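Long-range contacts in carboxypeptidase A (Helicoverpa armigera, PDB 1JQG), which probably acts as a zinc-dependent metallocarboxypeptidase, removing residues from the C-terminal end of peptides, and is made as a procarboxypeptidase: residues A[234-239]-A[270-275]; A[301-306]-A[379-384]; A[311-316]-A[353-358]. All blocks are in the same frame, centred on the assembly; numbering follows the deposited sequence.

Contact 1: A[234-239]-A[270-275]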
loop_
_atom_site.group_PDB
_atom_site.type_symbol
_atom_site.label_atom_id
_atom_site.label_comp_id
_atom_site.label_asym_id
_atom_site.label_seq_id
_atom_site.Cartn_x
_atom_site.Cartn_y
_atom_site.Cartn_z
ATOM N N TRP A 234 9.407 7.018 -5.956
ATOM C CA TRP A 234 8.952 7.894 -4.883
ATOM C C TRP A 234 7.812 7.206 -4.111
ATOM O O TRP A 234 6.895 6.639 -4.720
ATOM C CB TRP A 234 8.579 9.246 -5.488
ATOM C CG TRP A 234 8.269 10.301 -4.457
ATOM C CD1 TRP A 234 7.044 10.666 -3.946
ATOM C CD2 TRP A 234 9.240 11.129 -3.793
ATOM N NE1 TRP A 234 7.203 11.657 -3.005
ATOM C CE2 TRP A 234 8.536 11.968 -2.905
ATOM C CE3 TRP A 234 10.623 11.243 -3.869
ATOM C CZ2 TRP A 234 9.178 12.902 -2.082
ATOM C CZ3 TRP A 234 11.270 12.166 -3.070
ATOM C CH2 TRP A 234 10.543 12.982 -2.183
ATOM N N ARG A 235 7.789 7.347 -2.803
ATOM C CA ARG A 235 6.743 6.766 -1.956
ATOM C C ARG A 235 6.058 7.776 -1.036
ATOM O O ARG A 235 4.962 7.534 -0.541
ATOM C CB ARG A 235 7.335 5.633 -1.111
ATOM C CG ARG A 235 8.491 6.044 -0.222
ATOM C CD ARG A 235 9.099 4.847 0.505
ATOM N NE ARG A 235 8.177 4.332 1.512
ATOM C CZ ARG A 235 8.560 3.969 2.733
ATOM N NH1 ARG A 235 9.844 4.095 3.051
ATOM N NH2 ARG A 235 7.695 3.486 3.626
ATOM N N LYS A 236 6.726 8.853 -0.671
ATOM C CA LYS A 236 6.195 9.822 0.274
ATOM C C LYS A 236 5.253 10.796 -0.436
ATOM O O LYS A 236 5.025 10.824 -1.655
ATOM C CB LYS A 236 7.368 10.562 0.925
ATOM C CG LYS A 236 8.318 9.687 1.703
ATOM C CD LYS A 236 9.387 10.483 2.447
ATOM C CE LYS A 236 10.350 11.125 1.432
ATOM N NZ LYS A 236 11.257 12.042 2.191
ATOM N N ASN A 237 4.666 11.736 0.319
ATOM C CA ASN A 237 3.870 12.783 -0.338
ATOM C C ASN A 237 4.819 13.877 -0.862
ATOM O O ASN A 237 6.023 13.607 -1.044
ATOM C CB ASN A 237 2.869 13.343 0.633
ATOM C CG ASN A 237 3.436 14.164 1.789
ATOM O OD1 ASN A 237 4.642 14.062 2.105
ATOM N ND2 ASN A 237 2.664 14.993 2.490
ATOM N N ARG A 238 4.265 15.039 -1.227
ATOM C CA ARG A 238 5.121 16.084 -1.802
ATOM C C ARG A 238 5.185 17.353 -0.955
ATOM O O ARG A 238 5.064 18.480 -1.458
ATOM C CB ARG A 238 4.620 16.370 -3.227
ATOM C CG ARG A 238 4.745 15.214 -4.188
ATOM C CD ARG A 238 6.187 14.785 -4.460
ATOM N NE ARG A 238 6.880 15.779 -5.282
ATOM C CZ ARG A 238 8.197 15.815 -5.452
ATOM N NH1 ARG A 238 8.997 14.921 -4.866
ATOM N NH2 ARG A 238 8.642 16.799 -6.224
ATOM N N ALA A 239 5.283 17.193 0.353
ATOM C CA ALA A 239 5.242 18.339 1.273
ATOM C C ALA A 239 6.569 19.081 1.336
ATOM O O ALA A 239 7.637 18.468 1.499
ATOM C CB ALA A 239 4.829 17.918 2.683
ATOM N N CYS A 270 15.118 13.825 4.701
ATOM C CA CYS A 270 15.785 13.187 3.566
ATOM C C CYS A 270 15.552 11.696 3.556
ATOM O O CYS A 270 15.741 11.025 2.540
ATOM C CB CYS A 270 17.283 13.503 3.687
ATOM S SG CYS A 270 17.652 15.279 3.534
ATOM N N SER A 271 15.108 11.154 4.679
ATOM C CA SER A 271 14.747 9.732 4.751
ATOM C C SER A 271 13.385 9.433 4.148
ATOM O O SER A 271 12.479 10.280 4.244
ATOM C CB SER A 271 14.788 9.282 6.210
ATOM O OG SER A 271 14.376 7.931 6.294
ATOM N N ASP A 272 13.202 8.221 3.633
ATOM C CA ASP A 272 11.936 7.778 3.069
ATOM C C ASP A 272 10.909 7.435 4.146
ATOM O O ASP A 272 9.800 7.097 3.794
ATOM C CB ASP A 272 12.150 6.580 2.139
ATOM C CG ASP A 272 12.787 6.968 0.828
ATOM O OD1 ASP A 272 12.302 7.979 0.269
ATOM O OD2 ASP A 272 13.725 6.289 0.393
ATOM N N THR A 273 11.318 7.361 5.409
ATOM C CA THR A 273 10.453 7.044 6.527
ATOM C C THR A 273 10.272 8.197 7.483
ATOM O O THR A 273 9.985 7.981 8.647
ATOM C CB THR A 273 10.998 5.810 7.293
ATOM O OG1 THR A 273 12.255 6.055 7.863
ATOM C CG2 THR A 273 11.072 4.663 6.315
ATOM N N PHE A 274 10.427 9.421 7.002
ATOM C CA PHE A 274 10.209 10.623 7.791
ATOM C C PHE A 274 8.770 10.730 8.275
ATOM O O PHE A 274 7.926 10.763 7.382
ATOM C CB PHE A 274 10.572 11.861 6.976
ATOM C CG PHE A 274 10.441 13.159 7.732
ATOM C CD1 PHE A 274 10.983 13.281 8.997
ATOM C CD2 PHE A 274 9.776 14.249 7.160
ATOM C CE1 PHE A 274 10.886 14.470 9.711
ATOM C CE2 PHE A 274 9.682 15.431 7.868
ATOM C CZ PHE A 274 10.235 15.547 9.143
ATOM N N HIS A 275 8.588 10.919 9.586
ATOM C CA HIS A 275 7.284 10.936 10.212
ATOM C C HIS A 275 6.579 12.279 10.092
ATOM O O HIS A 275 5.401 12.358 10.488
ATOM C CB HIS A 275 7.391 10.454 11.667
ATOM C CG HIS A 275 8.426 11.114 12.505
ATOM N ND1 HIS A 275 8.617 12.492 12.476
ATOM C CD2 HIS A 275 9.302 10.612 13.425
ATOM C CE1 HIS A 275 9.597 12.776 13.326
ATOM N NE2 HIS A 275 10.013 11.662 13.908
HETATM O O HOH W 1 9.850 8.895 -1.282
#

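Contact 2: A[301-306]-A[379-384]. With ZN (zinc ion), chain B.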
loop_
_atom_site.group_PDB
_atom_site.type_symbol
_atom_site.label_atom_id
_atom_site.label_comp_id
_atom_site.label_asym_id
_atom_site.label_seq_id
_atom_site.Cartn_x
_atom_site.Cartn_y
_atom_site.Cartn_z
ATOM N N LEU A 301 -14.332 -3.433 9.472
ATOM C CA LEU A 301 -13.071 -3.875 8.882
ATOM C C LEU A 301 -12.390 -2.706 8.137
ATOM O O LEU A 301 -13.103 -1.907 7.479
ATOM C CB LEU A 301 -13.278 -5.012 7.864
ATOM C CG LEU A 301 -12.063 -5.590 7.166
ATOM C CD1 LEU A 301 -11.010 -6.216 8.094
ATOM C CD2 LEU A 301 -12.511 -6.653 6.156
ATOM N N TYR A 302 -11.082 -2.634 8.342
ATOM C CA TYR A 302 -10.275 -1.615 7.698
ATOM C C TYR A 302 -9.071 -2.261 7.004
ATOM O O TYR A 302 -8.320 -2.989 7.662
ATOM C CB TYR A 302 -9.785 -0.582 8.721
ATOM C CG TYR A 302 -8.864 0.476 8.175
ATOM C CD1 TYR A 302 -9.370 1.648 7.642
ATOM C CD2 TYR A 302 -7.465 0.308 8.189
ATOM C CE1 TYR A 302 -8.564 2.664 7.152
ATOM C CE2 TYR A 302 -6.632 1.318 7.698
ATOM C CZ TYR A 302 -7.205 2.497 7.191
ATOM O OH TYR A 302 -6.360 3.438 6.698
ATOM N N LEU A 303 -8.878 -1.932 5.731
ATOM C CA LEU A 303 -7.811 -2.518 4.952
ATOM C C LEU A 303 -6.940 -1.457 4.280
ATOM O O LEU A 303 -7.382 -0.654 3.471
ATOM C CB LEU A 303 -8.356 -3.518 3.916
ATOM C CG LEU A 303 -9.195 -4.682 4.432
ATOM C CD1 LEU A 303 -9.751 -5.538 3.308
ATOM C CD2 LEU A 303 -8.411 -5.556 5.408
ATOM N N ASP A 304 -5.662 -1.462 4.597
ATOM C CA ASP A 304 -4.673 -0.579 3.973
ATOM C C ASP A 304 -3.856 -1.435 3.013
ATOM O O ASP A 304 -2.986 -2.208 3.451
ATOM C CB ASP A 304 -3.786 0.049 5.056
ATOM C CG ASP A 304 -2.849 1.104 4.514
ATOM O OD1 ASP A 304 -2.999 1.562 3.368
ATOM O OD2 ASP A 304 -1.921 1.498 5.263
ATOM N N ILE A 305 -4.150 -1.310 1.732
ATOM C CA ILE A 305 -3.525 -2.132 0.709
ATOM C C ILE A 305 -2.191 -1.594 0.235
ATOM O O ILE A 305 -2.106 -0.592 -0.472
ATOM C CB ILE A 305 -4.490 -2.396 -0.484
ATOM C CG1 ILE A 305 -5.771 -3.072 0.090
ATOM C CG2 ILE A 305 -3.886 -3.307 -1.538
ATOM C CD1 ILE A 305 -6.878 -3.301 -0.915
ATOM N N HIS A 306 -1.137 -2.350 0.511
ATOM C CA HIS A 306 0.193 -2.040 0.055
ATOM C C HIS A 306 0.733 -3.166 -0.846
ATOM O O HIS A 306 0.143 -4.175 -1.134
ATOM C CB HIS A 306 1.183 -1.903 1.239
ATOM C CG HIS A 306 0.882 -0.731 2.112
ATOM N ND1 HIS A 306 1.554 0.441 2.065
ATOM C CD2 HIS A 306 -0.042 -0.464 3.074
ATOM C CE1 HIS A 306 1.215 1.357 2.897
ATOM N NE2 HIS A 306 0.189 0.814 3.524
ATOM N N TYR A 379 -6.215 -4.698 8.971
ATOM C CA TYR A 379 -5.028 -5.279 8.364
ATOM C C TYR A 379 -4.341 -4.303 7.402
ATOM O O TYR A 379 -4.957 -3.404 6.783
ATOM C CB TYR A 379 -5.410 -6.597 7.656
ATOM C CG TYR A 379 -6.125 -7.588 8.577
ATOM C CD1 TYR A 379 -7.525 -7.551 8.635
ATOM C CD2 TYR A 379 -5.450 -8.511 9.362
ATOM C CE1 TYR A 379 -8.205 -8.409 9.457
ATOM C CE2 TYR A 379 -6.163 -9.402 10.151
ATOM C CZ TYR A 379 -7.536 -9.337 10.216
ATOM O OH TYR A 379 -8.272 -10.157 11.021
ATOM N N THR A 380 -3.086 -4.575 7.143
ATOM C CA THR A 380 -2.289 -3.936 6.112
ATOM C C THR A 380 -1.878 -5.013 5.101
ATOM O O THR A 380 -1.161 -5.932 5.475
ATOM C CB THR A 380 -1.090 -3.215 6.710
ATOM O OG1 THR A 380 -0.124 -3.102 5.626
ATOM C CG2 THR A 380 -0.386 -3.969 7.835
ATOM N N TYR A 381 -2.449 -4.968 3.901
ATOM C CA TYR A 381 -2.177 -5.938 2.868
ATOM C C TYR A 381 -0.875 -5.627 2.165
ATOM O O TYR A 381 -0.505 -4.494 1.928
ATOM C CB TYR A 381 -3.282 -5.977 1.802
ATOM C CG TYR A 381 -4.386 -6.984 2.029
ATOM C CD1 TYR A 381 -5.174 -6.978 3.150
ATOM C CD2 TYR A 381 -4.644 -7.945 1.085
ATOM C CE1 TYR A 381 -6.186 -7.906 3.349
ATOM C CE2 TYR A 381 -5.653 -8.887 1.241
ATOM C CZ TYR A 381 -6.421 -8.859 2.373
ATOM O OH TYR A 381 -7.457 -9.750 2.560
ATOM N N GLU A 382 -0.138 -6.675 1.850
ATOM C CA GLU A 382 1.094 -6.579 1.082
ATOM C C GLU A 382 0.896 -7.485 -0.122
ATOM O O GLU A 382 1.114 -8.665 0.056
ATOM C CB GLU A 382 2.312 -7.002 1.903
ATOM C CG GLU A 382 2.603 -6.109 3.110
ATOM C CD GLU A 382 3.167 -4.752 2.694
ATOM O OE1 GLU A 382 3.763 -4.709 1.600
ATOM O OE2 GLU A 382 3.032 -3.741 3.427
ATOM N N LEU A 383 0.467 -6.954 -1.237
ATOM C CA LEU A 383 0.293 -7.669 -2.479
ATOM C C LEU A 383 1.562 -8.293 -3.059
ATOM O O LEU A 383 2.647 -7.926 -2.677
ATOM C CB LEU A 383 -0.266 -6.690 -3.543
ATOM C CG LEU A 383 -1.646 -6.114 -3.230
ATOM C CD1 LEU A 383 -2.237 -5.468 -4.494
ATOM C CD2 LEU A 383 -2.538 -7.186 -2.657
ATOM N N PRO A 384 1.421 -9.343 -3.841
ATOM C CA PRO A 384 2.511 -10.124 -4.380
ATOM C C PRO A 384 3.351 -9.291 -5.321
ATOM O O PRO A 384 2.883 -8.480 -6.129
ATOM C CB PRO A 384 1.814 -11.282 -5.123
ATOM C CG PRO A 384 0.475 -11.419 -4.471
ATOM C CD PRO A 384 0.098 -10.013 -4.141
HETATM ZN ZN ZN B . 3.849 0.625 1.543
HETATM O O HOH W 2 5.207 -0.793 2.999
#

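Contact 3: A[311-316]-A[353-358]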
loop_
_atom_site.group_PDB
_atom_site.type_symbol
_atom_site.label_atom_id
_atom_site.label_comp_id
_atom_site.label_asym_id
_atom_site.label_seq_id
_atom_site.Cartn_x
_atom_site.Cartn_y
_atom_site.Cartn_z
ATOM N N MET A 311 1.773 -10.829 2.105
ATOM C CA MET A 311 1.482 -11.003 3.505
ATOM C C MET A 311 0.326 -10.154 3.979
ATOM O O MET A 311 -0.017 -9.148 3.367
ATOM C CB MET A 311 2.675 -10.675 4.428
ATOM C CG MET A 311 3.589 -9.581 3.944
ATOM S SD MET A 311 5.199 -9.406 4.711
ATOM C CE MET A 311 6.300 -10.391 3.763
ATOM N N ILE A 312 -0.379 -10.641 4.991
ATOM C CA ILE A 312 -1.439 -9.891 5.660
ATOM C C ILE A 312 -1.026 -9.649 7.100
ATOM O O ILE A 312 -0.856 -10.667 7.763
ATOM C CB ILE A 312 -2.754 -10.704 5.626
ATOM C CG1 ILE A 312 -3.246 -10.876 4.174
ATOM C CG2 ILE A 312 -3.918 -10.151 6.413
ATOM C CD1 ILE A 312 -4.304 -11.933 4.021
ATOM N N LEU A 313 -0.739 -8.387 7.468
ATOM C CA LEU A 313 -0.227 -8.083 8.818
ATOM C C LEU A 313 -1.266 -7.317 9.646
ATOM O O LEU A 313 -2.221 -6.740 9.112
ATOM C CB LEU A 313 1.026 -7.188 8.767
ATOM C CG LEU A 313 2.187 -7.723 7.916
ATOM C CD1 LEU A 313 2.470 -9.212 8.128
ATOM C CD2 LEU A 313 1.954 -7.557 6.417
ATOM N N TYR A 314 -1.029 -7.335 10.928
ATOM C CA TYR A 314 -1.875 -6.670 11.922
ATOM C C TYR A 314 -1.079 -6.491 13.192
ATOM O O TYR A 314 0.127 -6.748 13.237
ATOM C CB TYR A 314 -3.102 -7.559 12.242
ATOM C CG TYR A 314 -2.699 -8.932 12.846
ATOM C CD1 TYR A 314 -2.389 -9.043 14.211
ATOM C CD2 TYR A 314 -2.638 -10.081 12.036
ATOM C CE1 TYR A 314 -2.011 -10.282 14.755
ATOM C CE2 TYR A 314 -2.256 -11.318 12.583
ATOM C CZ TYR A 314 -1.939 -11.416 13.941
ATOM O OH TYR A 314 -1.553 -12.608 14.473
ATOM N N GLY A 315 -1.761 -6.052 14.203
ATOM C CA GLY A 315 -1.161 -5.920 15.527
ATOM C C GLY A 315 -1.192 -4.537 15.992
ATOM O O GLY A 315 -2.264 -4.041 16.313
ATOM N N TYR A 316 -0.009 -4.100 15.981
ATOM C CA TYR A 316 0.448 -2.784 16.309
ATOM C C TYR A 316 1.961 -2.890 16.001
ATOM O O TYR A 316 2.672 -3.736 16.498
ATOM C CB TYR A 316 0.101 -2.439 17.770
ATOM C CG TYR A 316 -1.385 -2.017 17.975
ATOM C CD1 TYR A 316 -2.057 -1.184 17.035
ATOM C CD2 TYR A 316 -2.076 -2.461 19.104
ATOM C CE1 TYR A 316 -3.408 -0.817 17.251
ATOM C CE2 TYR A 316 -3.415 -2.093 19.313
ATOM C CZ TYR A 316 -4.079 -1.277 18.395
ATOM O OH TYR A 316 -5.380 -0.934 18.622
ATOM N N GLY A 353 0.523 -12.624 10.096
ATOM C CA GLY A 353 1.105 -12.352 11.370
ATOM C C GLY A 353 1.165 -10.888 11.803
ATOM O O GLY A 353 0.724 -9.987 11.108
ATOM N N ASN A 354 1.733 -10.670 12.988
ATOM C CA ASN A 354 1.989 -9.356 13.541
ATOM C C ASN A 354 3.061 -8.611 12.724
ATOM O O ASN A 354 4.019 -9.248 12.303
ATOM C CB ASN A 354 2.372 -9.539 15.026
ATOM C CG ASN A 354 2.706 -8.233 15.707
ATOM O OD1 ASN A 354 1.785 -7.529 16.055
ATOM N ND2 ASN A 354 3.975 -7.906 15.869
ATOM N N ILE A 355 2.927 -7.303 12.606
ATOM C CA ILE A 355 3.770 -6.409 11.878
ATOM C C ILE A 355 5.206 -6.428 12.379
ATOM O O ILE A 355 6.099 -6.642 11.570
ATOM C CB ILE A 355 3.272 -4.937 11.921
ATOM C CG1 ILE A 355 1.901 -4.832 11.239
ATOM C CG2 ILE A 355 4.255 -4.014 11.199
ATOM C CD1 ILE A 355 1.229 -3.468 11.382
ATOM N N PHE A 356 5.384 -6.261 13.693
ATOM C CA PHE A 356 6.682 -6.278 14.329
ATOM C C PHE A 356 7.371 -7.627 14.156
ATOM O O PHE A 356 8.578 -7.635 13.971
ATOM C CB PHE A 356 6.543 -5.965 15.823
ATOM C CG PHE A 356 7.824 -5.932 16.602
ATOM C CD1 PHE A 356 8.572 -4.783 16.724
ATOM C CD2 PHE A 356 8.275 -7.084 17.244
ATOM C CE1 PHE A 356 9.755 -4.773 17.449
ATOM C CE2 PHE A 356 9.460 -7.102 17.964
ATOM C CZ PHE A 356 10.200 -5.940 18.048
ATOM N N HIS A 357 6.632 -8.716 14.288
ATOM C CA HIS A 357 7.136 -10.058 14.246
ATOM C C HIS A 357 7.586 -10.463 12.863
ATOM O O HIS A 357 8.642 -11.084 12.750
ATOM C CB HIS A 357 6.097 -11.076 14.750
ATOM C CG HIS A 357 5.791 -10.966 16.216
ATOM N ND1 HIS A 357 6.704 -10.441 17.129
ATOM C CD2 HIS A 357 4.702 -11.325 16.934
ATOM C CE1 HIS A 357 6.180 -10.466 18.338
ATOM N NE2 HIS A 357 4.967 -10.995 18.245
ATOM N N VAL A 358 6.786 -10.152 11.849
ATOM C CA VAL A 358 7.111 -10.526 10.465
ATOM C C VAL A 358 8.132 -9.602 9.835
ATOM O O VAL A 358 9.120 -10.023 9.241
ATOM C CB VAL A 358 5.836 -10.558 9.609
ATOM C CG1 VAL A 358 6.080 -10.858 8.137
ATOM C CG2 VAL A 358 4.873 -11.599 10.215
#

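Contact 1: A[234-239]-A[270-275]
Bends in Lys236 and Arg235 carry both side chains onto the turn at Ser271 to Phe274. In Lys236 the chain starts beside the backbone N and folds at chi3 (-68°), which swings NZ onto Ser271 O. In Arg235, CG sits between the backbone N and the carbonyl carbon (chi1 58°), and the chain runs over Asp272. Lys236 NZ donates to Ser271 O at 3.0 Å, from above the carbonyl plane. Gly250 O and Met249 O also accept from this ammonium. Lys236 CG rests 3.6 Å from Asp272 O. The same carbonyl lies over a face of the Arg235 guanidinium, with NH1 3.1 Å from Asp272 O at too poor an angle to bond. Arg235 NH2 forms its salt bridge with Asp252, and the side chain lies about 5 Å from the zinc ion. Water 1 accepts from Arg235 N and donates to Asp272 OD1. Ser271 OG takes the N-H of Thr273 in an ST turn. A methionine in place of Lys236 would probably leave the carbonyls of Ser271, Gly250 and Met249 without this shared donor. One lysine ammonium, shared by three carbonyls, and a bridging water thus link the two segments, while Arg235 packs on Asp272.

Contact 2: A[301-306]-A[379-384]
His306 N donates to Tyr381 O at 2.6 Å, the shortest of the bonds that join these two strands. Leu383 N gives to His306 O at 2.8 Å in a nearly straight bond, and Glu382 CA adds a weak C-H...O contact to the same oxygen at 3.4 Å. The ladder then alternates back along the strands. Tyr381 N gives to Asp304 O, Asp304 N to Tyr379 O, and Tyr379 N to Tyr302 O. The strands are parallel, their axes 24° apart. They are adjacent strands within the mixed eight-stranded sheet of this M14 carboxypeptidase domain, and zinc sits near the C-terminal end of strand 299-307. His306, Asp304, Thr380 and Glu382 share the face of the site. His306 ND1 binds zinc at 2.4 Å, and His181, Glu184 and water 2 are the other ligands. On the far side of the ring, His306 NE2 donates to Asp304 OD2 at 2.8 Å. The carboxylate oxygen lies in the imidazole plane but is met from above its own plane. Gln177 NE2 holds the other oxygen, OD1. Zinc at ND1 and Asp304 at NE2 together set the rotation of the ring. Glu382, the predicted proton donor/acceptor, bends at chi2 (-73°). This brings OE2 to 3.4 Å from His306 CB, with the carboxylate only 20° from the imidazole plane. On the other face, Leu303 CD2 touches both Tyr379 CB and Tyr381 CE1, 3.8 Å from the latter. Leu301 CD1 meets the Tyr379 ring in plane at its edge, 3.8 Å from Tyr379 CD1. Helix 325-340 packs on both tyrosines, and Leu328 O in it accepts from Tyr379 OH.

Contact 3: A[311-316]-A[353-358]
Leu313 reaches from its strand into the start of helix 355-358. Its CB lies 3.5 Å from Ile355 CG1. CG then passes beside Gly353 O. Chi1 of -55° keeps CG next to the backbone N, and from there CD1 points at the helix. Leu313 CD1 packs against Val358 CB at 3.9 Å and also touches Gly353 O. The other branch, CD2, turns to Glu382 on strand 377-383. Met311 SD extends this apolar patch, sliding past Val358 CG1 at 3.8 Å. The backbones pair in parallel. Tyr314 N donates to Gly353 O at 3.2 Å, while the bond from Gly353 N to Ile312 O is weak. Strands 311-314 and 351-354 are the two ends of a beta-alpha-beta crossover through helix 325-340. Strand 351-354 lies at the edge of the large sheet. The pairing carries on into the helix: Ile355 N gives to Tyr314 O at 2.9 Å, nearly along the C=O axis. Asn354 is the N-cap, and its carbonyl O accepts from Val358 N. Tyr314 turns its ring over the Gly353 peptide, with Gly353 O 3.4 Å above the ring plane and toward the rim. Its CG lies between the backbone N and the carbonyl carbon (chi1 61°), which folds the ring back over the neighbouring strand. Gly353 suits this spot because a CB would run into Val358 CG2 and the preceding carbonyl. At the last turn Val358 O accepts from Arg59 NH2, which belongs to the activation peptide.

In the fold
Along the chain contact 1 comes first, in the long loop region between helices 221-228 and 283-294. Contact 2 then opens on strand 299-307, and contact 3 both opens and closes before contact 2 closes. Contacts 2 and 3 lie in one mixed sheet, their centres 11 Å apart. They touch through strand 377-383, which is flanked by 299-307 and 311-314: Glu382 N lies 2.9 Å from Met311 O, a probable hydrogen bond. Contact 1 is separate, its centre about 20 Å from that of contact 2 and about 22 Å from that of contact 3. Contact 2 supplies a zinc ligand, and contact 1 brings Arg235 near the metal. Loop and sheet thus both come close to the metal, without touching each other through these segments.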